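Long-range contacts in thermophilic dibenzothiophene desulfurization enzyme C (PDB 5XDC), which probably catalyses the flavin-dependent oxidation of dibenzothiophene by oxygen to its 5-oxide and 5,5-dioxide, as a monooxygenase of the DszC family: residues B[100-109]-B[225-234]; B[238-248]-B[406-414]. All coordinates share one frame; numbering follows the deposited sequence.

Interaction 1. Residues B[100-109]-B[225-234]; sequences YVDLFASPEQ and DELLGTPGQV
Where helix 85-104 ends and turns into helix 107-119, the capping box of Ser-106 and Gln-109 also grips the loop 225-234, through the amide of Gln-109. Its NE2 donates to two backbone carbonyls, Leu-227 O at 2.8 Å and Asp-225 O at 3.1 Å. Both acceptors lie in the amide plane, with N-H...O angles of 172° and 164°, yet NE2 stands well above the carbonyl plane of Asp-225. The other end of the amide, OE1, receives Ser-106 N on a lone pair at 2.9 Å, while Gln-109 N donates to Ser-106 OG; with both ends held, the amide has little freedom to flip. Leu-228 provides the apolar half. Leu-228 CD1 lies at the ring edge of Tyr-100, 3.9 Å from Tyr-100 CD1, and Leu-228 CD2 meets Ala-105 CB at 4.0 Å. Phe-104 CB packs on Leu-228 CB (4.1 Å), and its ring end lies by the backbone of Val-234. The Val-234 rotamer (chi1 61°) also swings CG2 away from the backbone N toward that ring, 3.8 Å from Phe-104 CZ. Tyr-100 OH, beside Val-234 CB, shares a water with Leu-228 O, and a second water joins Phe-104 O to Gln-233 NE2. Backbone hydrogen bonds tie Glu-226 and Leu-228 to strand 184-190. The contact thus joins the N-terminal helices to the loop that follows strand 220-222, in the beta-strand region, as in the acyl-CoA dehydrogenase fold.

Interaction 2. Residues B[238-248]-B[406-414]; sequences FASGSKPSLWT and RFPTPSFYS
Phe-238 and Pro-410 meet with side chains running past each other in opposite directions, CB to CB at 3.9 Å, and Pro-410 CG rests 3.2 Å from Phe-238 O. With CG anti to its carbonyl carbon (chi1 -77°), Phe-238 lays one ring face against the backbone of the C-terminal tail: Ser-411 C sits 3.4 Å above the ring plane, toward the rim. The far edge of the same ring points at Phe-412, CE2 standing over the centre of that ring, with the planes at 87° and the centroids 5.1 Å apart, a T-shaped pair. Phe-412 in turn directs an edge toward the face of Trp-247 in an offset edge-to-face pair, its CD1 at 3.8 Å from Trp-247 CZ3. These three rings form an aromatic cluster fastening the chain's last residues to helix 233-240 and to the start of helix 247-276, within the acyl-CoA dehydrogenase fold. Were Phe-238 replaced by an alanine, the edge that meets Phe-412 and the face under Ser-411 would be gone, which is likely to leave the Phe-412 ring freer to turn. The polar tie is Thr-248 OG1, which donates to Ser-411 O at 2.7 Å, nearly in line with the C=O bond. Ser-411 OG accepts from Tyr-413 N, an ST turn; Tyr-413 binds FMN in another structure of this enzyme, and the terminal carboxylate of Ser-414 forms a salt bridge with Arg-334.

Both contacts use helix 233-240: Val-234 at its start belongs to interaction 1 and Phe-238, one turn on, to interaction 2. Their centres lie about 17 Å apart, and they touch directly, Phe-104 CZ lying 3.4 Å from Pro-244 CB. Interaction 2 is the more buried, seven of its ten touching residues being buried and none exposed, against six of twelve in interaction 1, whose Asp-225 end is exposed. The chemistry differs: 100-109 with 225-234 combines an amide grip and bridging waters with apolar packing, whereas 238-248 with 406-414 relies chiefly on rings and one direct hydrogen bond. Tyr-100 and Trp-247, themselves an edge-to-face pair, connect the two near Ser-129, which binds FMN in another structure of this enzyme.

Interaction 1. Residues B[100-109]-B[225-234]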
loop_
_atom_site.group_PDB
_atom_site.type_symbol
_atom_site.label_atom_id
_atom_site.label_comp_id
_atom_site.label_asym_id
_atom_site.label_seq_id
_atom_site.Cartn_x
_atom_site.Cartn_y
_atom_site.Cartn_z
ATOM N N TYR B 100 -17.129 -19.285 -26.552
ATOM C CA TYR B 100 -16.877 -18.835 -27.912
ATOM C C TYR B 100 -17.701 -19.649 -28.903
ATOM O O TYR B 100 -18.338 -19.095 -29.803
ATOM C CB TYR B 100 -15.383 -18.930 -28.244
ATOM C CG TYR B 100 -15.047 -18.178 -29.497
ATOM C CD1 TYR B 100 -15.262 -18.740 -30.761
ATOM C CD2 TYR B 100 -14.567 -16.877 -29.440
ATOM C CE1 TYR B 100 -14.983 -18.030 -31.907
ATOM C CE2 TYR B 100 -14.282 -16.164 -30.578
ATOM C CZ TYR B 100 -14.504 -16.737 -31.821
ATOM O OH TYR B 100 -14.231 -16.024 -32.955
ATOM N N VAL B 101 -17.694 -20.966 -28.744
ATOM C CA VAL B 101 -18.474 -21.821 -29.634
ATOM C C VAL B 101 -19.948 -21.450 -29.563
ATOM O O VAL B 101 -20.619 -21.297 -30.592
ATOM C CB VAL B 101 -18.252 -23.299 -29.283
ATOM C CG1 VAL B 101 -19.242 -24.186 -30.064
ATOM C CG2 VAL B 101 -16.816 -23.721 -29.576
ATOM N N ASP B 102 -20.474 -21.299 -28.344
ATOM C CA ASP B 102 -21.898 -21.020 -28.192
ATOM C C ASP B 102 -22.280 -19.684 -28.813
ATOM O O ASP B 102 -23.394 -19.540 -29.332
ATOM C CB ASP B 102 -22.295 -21.035 -26.727
ATOM C CG ASP B 102 -23.790 -21.196 -26.546
ATOM O OD1 ASP B 102 -24.273 -22.325 -26.738
ATOM O OD2 ASP B 102 -24.463 -20.201 -26.229
ATOM N N LEU B 103 -21.382 -18.694 -28.771
ATOM C CA LEU B 103 -21.701 -17.358 -29.247
ATOM C C LEU B 103 -21.587 -17.216 -30.758
ATOM O O LEU B 103 -22.153 -16.271 -31.314
ATOM C CB LEU B 103 -20.778 -16.330 -28.584
ATOM C CG LEU B 103 -21.020 -16.108 -27.096
ATOM C CD1 LEU B 103 -19.824 -15.359 -26.486
ATOM C CD2 LEU B 103 -22.324 -15.332 -26.869
ATOM N N PHE B 104 -20.855 -18.112 -31.427
ATOM C CA PHE B 104 -20.615 -18.005 -32.859
ATOM C C PHE B 104 -21.138 -19.183 -33.669
ATOM O O PHE B 104 -21.344 -19.025 -34.879
ATOM C CB PHE B 104 -19.111 -17.848 -33.137
ATOM C CG PHE B 104 -18.586 -16.477 -32.836
ATOM C CD1 PHE B 104 -18.672 -15.467 -33.775
ATOM C CD2 PHE B 104 -18.026 -16.197 -31.609
ATOM C CE1 PHE B 104 -18.197 -14.214 -33.499
ATOM C CE2 PHE B 104 -17.557 -14.934 -31.321
ATOM C CZ PHE B 104 -17.636 -13.946 -32.269
ATOM N N ALA B 105 -21.365 -20.339 -33.054
ATOM C CA ALA B 105 -21.823 -21.507 -33.793
ATOM C C ALA B 105 -23.271 -21.330 -34.233
ATOM O O ALA B 105 -24.056 -20.616 -33.605
ATOM C CB ALA B 105 -21.688 -22.767 -32.945
ATOM N N SER B 106 -23.615 -21.977 -35.341
ATOM C CA SER B 106 -24.991 -21.995 -35.792
ATOM C C SER B 106 -25.822 -22.929 -34.919
ATOM O O SER B 106 -25.291 -23.838 -34.273
ATOM C CB SER B 106 -25.060 -22.465 -37.239
ATOM O OG SER B 106 -24.803 -23.850 -37.297
ATOM N N PRO B 107 -27.148 -22.747 -34.904
ATOM C CA PRO B 107 -27.992 -23.732 -34.215
ATOM C C PRO B 107 -27.777 -25.147 -34.721
ATOM O O PRO B 107 -27.777 -26.093 -33.927
ATOM C CB PRO B 107 -29.415 -23.222 -34.494
ATOM C CG PRO B 107 -29.249 -21.776 -34.730
ATOM C CD PRO B 107 -27.935 -21.626 -35.435
ATOM N N GLU B 108 -27.568 -25.323 -36.027
ATOM C CA GLU B 108 -27.349 -26.665 -36.556
ATOM C C GLU B 108 -26.053 -27.265 -36.025
ATOM O O GLU B 108 -26.015 -28.446 -35.652
ATOM C CB GLU B 108 -27.336 -26.638 -38.087
ATOM C CG GLU B 108 -28.683 -26.345 -38.735
ATOM C CD GLU B 108 -29.124 -24.901 -38.576
ATOM O OE1 GLU B 108 -28.254 -24.010 -38.433
ATOM O OE2 GLU B 108 -30.351 -24.657 -38.593
ATOM N N GLN B 109 -24.981 -26.465 -35.986
ATOM C CA GLN B 109 -23.713 -26.928 -35.424
ATOM C C GLN B 109 -23.880 -27.356 -33.974
ATOM O O GLN B 109 -23.399 -28.420 -33.561
ATOM C CB GLN B 109 -22.662 -25.815 -35.530
ATOM C CG GLN B 109 -22.145 -25.566 -36.936
ATOM C CD GLN B 109 -21.152 -24.428 -37.027
ATOM O OE1 GLN B 109 -21.440 -23.290 -36.634
ATOM N NE2 GLN B 109 -19.988 -24.716 -37.589
ATOM N N ASP B 225 -17.925 -27.267 -42.109
ATOM C CA ASP B 225 -18.856 -27.467 -41.006
ATOM C C ASP B 225 -18.184 -27.276 -39.654
ATOM O O ASP B 225 -18.866 -27.361 -38.625
ATOM C CB ASP B 225 -19.521 -28.852 -41.088
ATOM C CG ASP B 225 -18.529 -30.002 -41.064
ATOM O OD1 ASP B 225 -17.429 -29.857 -41.625
ATOM O OD2 ASP B 225 -18.864 -31.064 -40.496
ATOM N N GLU B 226 -16.876 -26.999 -39.637
ATOM C CA GLU B 226 -16.142 -26.753 -38.399
ATOM C C GLU B 226 -15.871 -25.273 -38.161
ATOM O O GLU B 226 -15.446 -24.903 -37.059
ATOM C CB GLU B 226 -14.817 -27.534 -38.426
ATOM C CG GLU B 226 -15.028 -29.037 -38.536
ATOM C CD GLU B 226 -13.752 -29.837 -38.805
ATOM O OE1 GLU B 226 -12.834 -29.314 -39.480
ATOM O OE2 GLU B 226 -13.695 -30.999 -38.336
ATOM N N LEU B 227 -16.082 -24.434 -39.166
ATOM C CA LEU B 227 -15.861 -23.004 -39.044
ATOM C C LEU B 227 -16.915 -22.352 -38.160
ATOM O O LEU B 227 -18.102 -22.702 -38.194
ATOM C CB LEU B 227 -15.865 -22.367 -40.425
ATOM C CG LEU B 227 -14.769 -22.917 -41.333
ATOM C CD1 LEU B 227 -15.027 -22.505 -42.761
ATOM C CD2 LEU B 227 -13.432 -22.419 -40.880
ATOM N N LEU B 228 -16.463 -21.397 -37.354
ATOM C CA LEU B 228 -17.318 -20.665 -36.429
ATOM C C LEU B 228 -17.550 -19.286 -37.024
ATOM O O LEU B 228 -16.670 -18.418 -36.983
ATOM C CB LEU B 228 -16.675 -20.589 -35.052
ATOM C CG LEU B 228 -16.476 -21.945 -34.392
ATOM C CD1 LEU B 228 -15.538 -21.825 -33.196
ATOM C CD2 LEU B 228 -17.820 -22.528 -33.997
ATOM N N GLY B 229 -18.736 -19.093 -37.598
ATOM C CA GLY B 229 -19.037 -17.863 -38.291
ATOM C C GLY B 229 -18.244 -17.734 -39.576
ATOM O O GLY B 229 -17.634 -18.685 -40.082
ATOM N N THR B 230 -18.258 -16.532 -40.099
ATOM C CA THR B 230 -17.573 -16.195 -41.323
ATOM C C THR B 230 -16.261 -15.500 -41.008
ATOM O O THR B 230 -16.057 -15.021 -39.889
ATOM C CB THR B 230 -18.456 -15.289 -42.181
ATOM O OG1 THR B 230 -18.702 -14.062 -41.488
ATOM C CG2 THR B 230 -19.785 -15.967 -42.461
ATOM N N PRO B 231 -15.342 -15.428 -41.966
ATOM C CA PRO B 231 -14.052 -14.786 -41.686
ATOM C C PRO B 231 -14.232 -13.329 -41.302
ATOM O O PRO B 231 -14.948 -12.573 -41.965
ATOM C CB PRO B 231 -13.287 -14.936 -43.003
ATOM C CG PRO B 231 -13.942 -16.101 -43.685
ATOM C CD PRO B 231 -15.380 -16.007 -43.320
ATOM N N GLY B 232 -13.556 -12.932 -40.228
ATOM C CA GLY B 232 -13.687 -11.584 -39.729
ATOM C C GLY B 232 -14.926 -11.315 -38.901
ATOM O O GLY B 232 -15.076 -10.199 -38.392
ATOM N N GLN B 233 -15.817 -12.293 -38.731
ATOM C CA GLN B 233 -17.041 -12.038 -37.978
ATOM C C GLN B 233 -16.750 -11.680 -36.527
ATOM O O GLN B 233 -17.483 -10.885 -35.929
ATOM C CB GLN B 233 -17.972 -13.247 -38.021
ATOM C CG GLN B 233 -19.334 -12.982 -37.364
ATOM C CD GLN B 233 -20.266 -14.172 -37.453
ATOM O OE1 GLN B 233 -20.159 -14.988 -38.365
ATOM N NE2 GLN B 233 -21.177 -14.287 -36.489
ATOM N N VAL B 234 -15.698 -12.247 -35.942
ATOM C CA VAL B 234 -15.402 -11.910 -34.553
ATOM C C VAL B 234 -14.966 -10.452 -34.455
ATOM O O VAL B 234 -15.325 -9.742 -33.508
ATOM C CB VAL B 234 -14.351 -12.879 -33.983
ATOM C CG1 VAL B 234 -13.037 -12.800 -34.754
ATOM C CG2 VAL B 234 -14.129 -12.610 -32.509
HETATM O O HOH W 1 -15.452 -16.647 -35.335
HETATM O O HOH W 2 -20.958 -20.965 -37.554
HETATM O O HOH W 3 -22.514 -16.897 -35.910
#

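Interaction 2. Residues B[238-248]-B[406-414]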
loop_
_atom_site.group_PDB
_atom_site.type_symbol
_atom_site.label_atom_id
_atom_site.label_comp_id
_atom_site.label_asym_id
_atom_site.label_seq_id
_atom_site.Cartn_x
_atom_site.Cartn_y
_atom_site.Cartn_z
ATOM N N PHE B 238 -16.854 -7.594 -32.275
ATOM C CA PHE B 238 -16.148 -6.694 -31.364
ATOM C C PHE B 238 -16.478 -5.239 -31.677
ATOM O O PHE B 238 -16.808 -4.455 -30.780
ATOM C CB PHE B 238 -14.632 -6.907 -31.461
ATOM C CG PHE B 238 -14.116 -8.134 -30.753
ATOM C CD1 PHE B 238 -14.830 -8.750 -29.736
ATOM C CD2 PHE B 238 -12.877 -8.656 -31.096
ATOM C CE1 PHE B 238 -14.320 -9.858 -29.086
ATOM C CE2 PHE B 238 -12.383 -9.775 -30.449
ATOM C CZ PHE B 238 -13.111 -10.370 -29.449
ATOM N N ALA B 239 -16.374 -4.858 -32.952
ATOM C CA ALA B 239 -16.615 -3.470 -33.337
ATOM C C ALA B 239 -18.040 -3.040 -33.020
ATOM O O ALA B 239 -18.278 -1.868 -32.711
ATOM C CB ALA B 239 -16.328 -3.286 -34.821
ATOM N N SER B 240 -18.989 -3.968 -33.082
ATOM C CA SER B 240 -20.387 -3.680 -32.802
ATOM C C SER B 240 -20.722 -3.708 -31.321
ATOM O O SER B 240 -21.785 -3.210 -30.938
ATOM C CB SER B 240 -21.286 -4.689 -33.528
ATOM O OG SER B 240 -21.166 -4.535 -34.931
ATOM N N GLY B 241 -19.857 -4.272 -30.482
ATOM C CA GLY B 241 -20.222 -4.506 -29.099
ATOM C C GLY B 241 -21.434 -5.389 -28.950
ATOM O O GLY B 241 -22.174 -5.256 -27.974
ATOM N N SER B 242 -21.660 -6.295 -29.902
ATOM C CA SER B 242 -22.835 -7.153 -29.903
ATOM C C SER B 242 -22.623 -8.386 -29.022
ATOM O O SER B 242 -21.564 -8.587 -28.420
ATOM C CB SER B 242 -23.176 -7.555 -31.338
ATOM O OG SER B 242 -22.057 -8.167 -31.952
ATOM N N LYS B 243 -23.645 -9.239 -28.956
ATOM C CA LYS B 243 -23.630 -10.348 -28.009
ATOM C C LYS B 243 -22.381 -11.220 -28.104
ATOM O O LYS B 243 -21.884 -11.640 -27.045
ATOM C CB LYS B 243 -24.884 -11.211 -28.186
ATOM C CG LYS B 243 -24.995 -12.279 -27.117
ATOM C CD LYS B 243 -26.225 -13.131 -27.245
ATOM C CE LYS B 243 -26.316 -14.090 -26.066
ATOM N NZ LYS B 243 -27.414 -15.092 -26.163
ATOM N N PRO B 244 -21.859 -11.575 -29.285
ATOM C CA PRO B 244 -20.666 -12.436 -29.309
ATOM C C PRO B 244 -19.461 -11.801 -28.640
ATOM O O PRO B 244 -18.587 -12.536 -28.156
ATOM C CB PRO B 244 -20.430 -12.671 -30.808
ATOM C CG PRO B 244 -21.782 -12.480 -31.422
ATOM C CD PRO B 244 -22.391 -11.355 -30.642
ATOM N N SER B 245 -19.390 -10.466 -28.596
ATOM C CA SER B 245 -18.308 -9.808 -27.872
ATOM C C SER B 245 -18.412 -10.002 -26.360
ATOM O O SER B 245 -17.494 -9.566 -25.646
ATOM C CB SER B 245 -18.263 -8.312 -28.217
ATOM O OG SER B 245 -19.290 -7.584 -27.560
ATOM N N LEU B 246 -19.478 -10.640 -25.844
ATOM C CA LEU B 246 -19.502 -11.046 -24.444
ATOM C C LEU B 246 -18.395 -12.036 -24.120
ATOM O O LEU B 246 -18.112 -12.257 -22.941
ATOM C CB LEU B 246 -20.825 -11.694 -24.048
ATOM C CG LEU B 246 -22.089 -10.833 -23.947
ATOM C CD1 LEU B 246 -23.272 -11.740 -23.599
ATOM C CD2 LEU B 246 -21.918 -9.731 -22.902
ATOM N N TRP B 247 -17.776 -12.639 -25.133
ATOM C CA TRP B 247 -16.746 -13.635 -24.869
ATOM C C TRP B 247 -15.665 -13.072 -23.947
ATOM O O TRP B 247 -15.214 -13.760 -23.021
ATOM C CB TRP B 247 -16.120 -14.130 -26.177
ATOM C CG TRP B 247 -15.015 -15.093 -25.903
ATOM C CD1 TRP B 247 -15.137 -16.416 -25.653
ATOM C CD2 TRP B 247 -13.621 -14.782 -25.770
ATOM N NE1 TRP B 247 -13.906 -16.969 -25.402
ATOM C CE2 TRP B 247 -12.955 -15.984 -25.473
ATOM C CE3 TRP B 247 -12.875 -13.606 -25.896
ATOM C CZ2 TRP B 247 -11.574 -16.048 -25.279
ATOM C CZ3 TRP B 247 -11.503 -13.667 -25.705
ATOM C CH2 TRP B 247 -10.870 -14.878 -25.403
ATOM N N THR B 248 -15.265 -11.816 -24.170
ATOM C CA THR B 248 -14.153 -11.265 -23.394
ATOM C C THR B 248 -14.530 -11.038 -21.942
ATOM O O THR B 248 -13.800 -11.522 -21.063
ATOM C CB THR B 248 -13.641 -9.979 -24.041
ATOM O OG1 THR B 248 -13.680 -10.122 -25.456
ATOM C CG2 THR B 248 -12.199 -9.703 -23.591
ATOM N N ARG B 406 -16.151 6.466 -21.592
ATOM C CA ARG B 406 -15.770 5.651 -22.739
ATOM C C ARG B 406 -15.718 4.183 -22.329
ATOM O O ARG B 406 -14.981 3.814 -21.407
ATOM C CB ARG B 406 -14.420 6.080 -23.304
ATOM C CG ARG B 406 -14.395 7.501 -23.808
ATOM C CD ARG B 406 -13.285 7.690 -24.822
ATOM N NE ARG B 406 -12.872 9.089 -24.924
ATOM C CZ ARG B 406 -11.755 9.599 -24.407
ATOM N NH1 ARG B 406 -10.893 8.835 -23.743
ATOM N NH2 ARG B 406 -11.494 10.890 -24.566
ATOM N N PHE B 407 -16.492 3.353 -23.001
ATOM C CA PHE B 407 -16.394 1.930 -22.721
ATOM C C PHE B 407 -15.129 1.350 -23.352
ATOM O O PHE B 407 -14.590 1.902 -24.308
ATOM C CB PHE B 407 -17.622 1.198 -23.248
ATOM C CG PHE B 407 -18.876 1.507 -22.486
ATOM C CD1 PHE B 407 -19.011 1.131 -21.160
ATOM C CD2 PHE B 407 -19.918 2.188 -23.091
ATOM C CE1 PHE B 407 -20.151 1.413 -20.452
ATOM C CE2 PHE B 407 -21.070 2.479 -22.385
ATOM C CZ PHE B 407 -21.191 2.091 -21.070
ATOM N N PRO B 408 -14.596 0.259 -22.805
ATOM C CA PRO B 408 -13.393 -0.323 -23.413
ATOM C C PRO B 408 -13.664 -0.742 -24.851
ATOM O O PRO B 408 -14.767 -1.153 -25.202
ATOM C CB PRO B 408 -13.071 -1.529 -22.517
ATOM C CG PRO B 408 -14.197 -1.681 -21.570
ATOM C CD PRO B 408 -14.978 -0.400 -21.549
ATOM N N THR B 409 -12.645 -0.631 -25.682
ATOM C CA THR B 409 -12.756 -1.116 -27.058
ATOM C C THR B 409 -12.746 -2.638 -27.051
ATOM O O THR B 409 -11.742 -3.238 -26.640
ATOM C CB THR B 409 -11.611 -0.575 -27.901
ATOM O OG1 THR B 409 -11.661 0.855 -27.905
ATOM C CG2 THR B 409 -11.703 -1.086 -29.350
ATOM N N PRO B 410 -13.812 -3.307 -27.490
ATOM C CA PRO B 410 -13.818 -4.773 -27.431
ATOM C C PRO B 410 -12.674 -5.378 -28.227
ATOM O O PRO B 410 -12.336 -4.929 -29.326
ATOM C CB PRO B 410 -15.181 -5.144 -28.027
ATOM C CG PRO B 410 -16.033 -3.974 -27.704
ATOM C CD PRO B 410 -15.125 -2.784 -27.907
ATOM N N SER B 411 -12.096 -6.430 -27.663
ATOM C CA SER B 411 -10.946 -7.102 -28.241
ATOM C C SER B 411 -10.828 -8.457 -27.558
ATOM O O SER B 411 -11.701 -8.859 -26.783
ATOM C CB SER B 411 -9.680 -6.257 -28.058
ATOM O OG SER B 411 -9.197 -6.427 -26.729
ATOM N N PHE B 412 -9.745 -9.169 -27.833
ATOM C CA PHE B 412 -9.551 -10.435 -27.154
ATOM C C PHE B 412 -9.100 -10.243 -25.715
ATOM O O PHE B 412 -9.033 -11.225 -24.967
ATOM C CB PHE B 412 -8.541 -11.296 -27.914
ATOM C CG PHE B 412 -9.105 -11.916 -29.166
ATOM C CD1 PHE B 412 -9.915 -13.030 -29.084
ATOM C CD2 PHE B 412 -8.822 -11.393 -30.404
ATOM C CE1 PHE B 412 -10.444 -13.610 -30.228
ATOM C CE2 PHE B 412 -9.355 -11.965 -31.547
ATOM C CZ PHE B 412 -10.170 -13.070 -31.450
ATOM N N TYR B 413 -8.806 -9.004 -25.315
ATOM C CA TYR B 413 -8.363 -8.699 -23.966
ATOM C C TYR B 413 -9.223 -7.665 -23.255
ATOM O O TYR B 413 -9.045 -7.466 -22.051
ATOM C CB TYR B 413 -6.908 -8.209 -23.998
ATOM C CG TYR B 413 -5.947 -9.246 -24.503
ATOM C CD1 TYR B 413 -5.578 -10.316 -23.713
ATOM C CD2 TYR B 413 -5.427 -9.172 -25.787
ATOM C CE1 TYR B 413 -4.682 -11.274 -24.174
ATOM C CE2 TYR B 413 -4.543 -10.125 -26.256
ATOM C CZ TYR B 413 -4.177 -11.175 -25.444
ATOM O OH TYR B 413 -3.299 -12.127 -25.906
ATOM N N SER B 414 -10.159 -7.028 -23.938
ATOM C CA SER B 414 -10.939 -5.955 -23.346
ATOM C C SER B 414 -12.322 -5.877 -23.980
ATOM O O SER B 414 -12.689 -6.713 -24.823
ATOM C CB SER B 414 -10.198 -4.618 -23.491
ATOM O OG SER B 414 -10.073 -4.225 -24.848
ATOM O OXT SER B 414 -13.104 -4.982 -23.647
#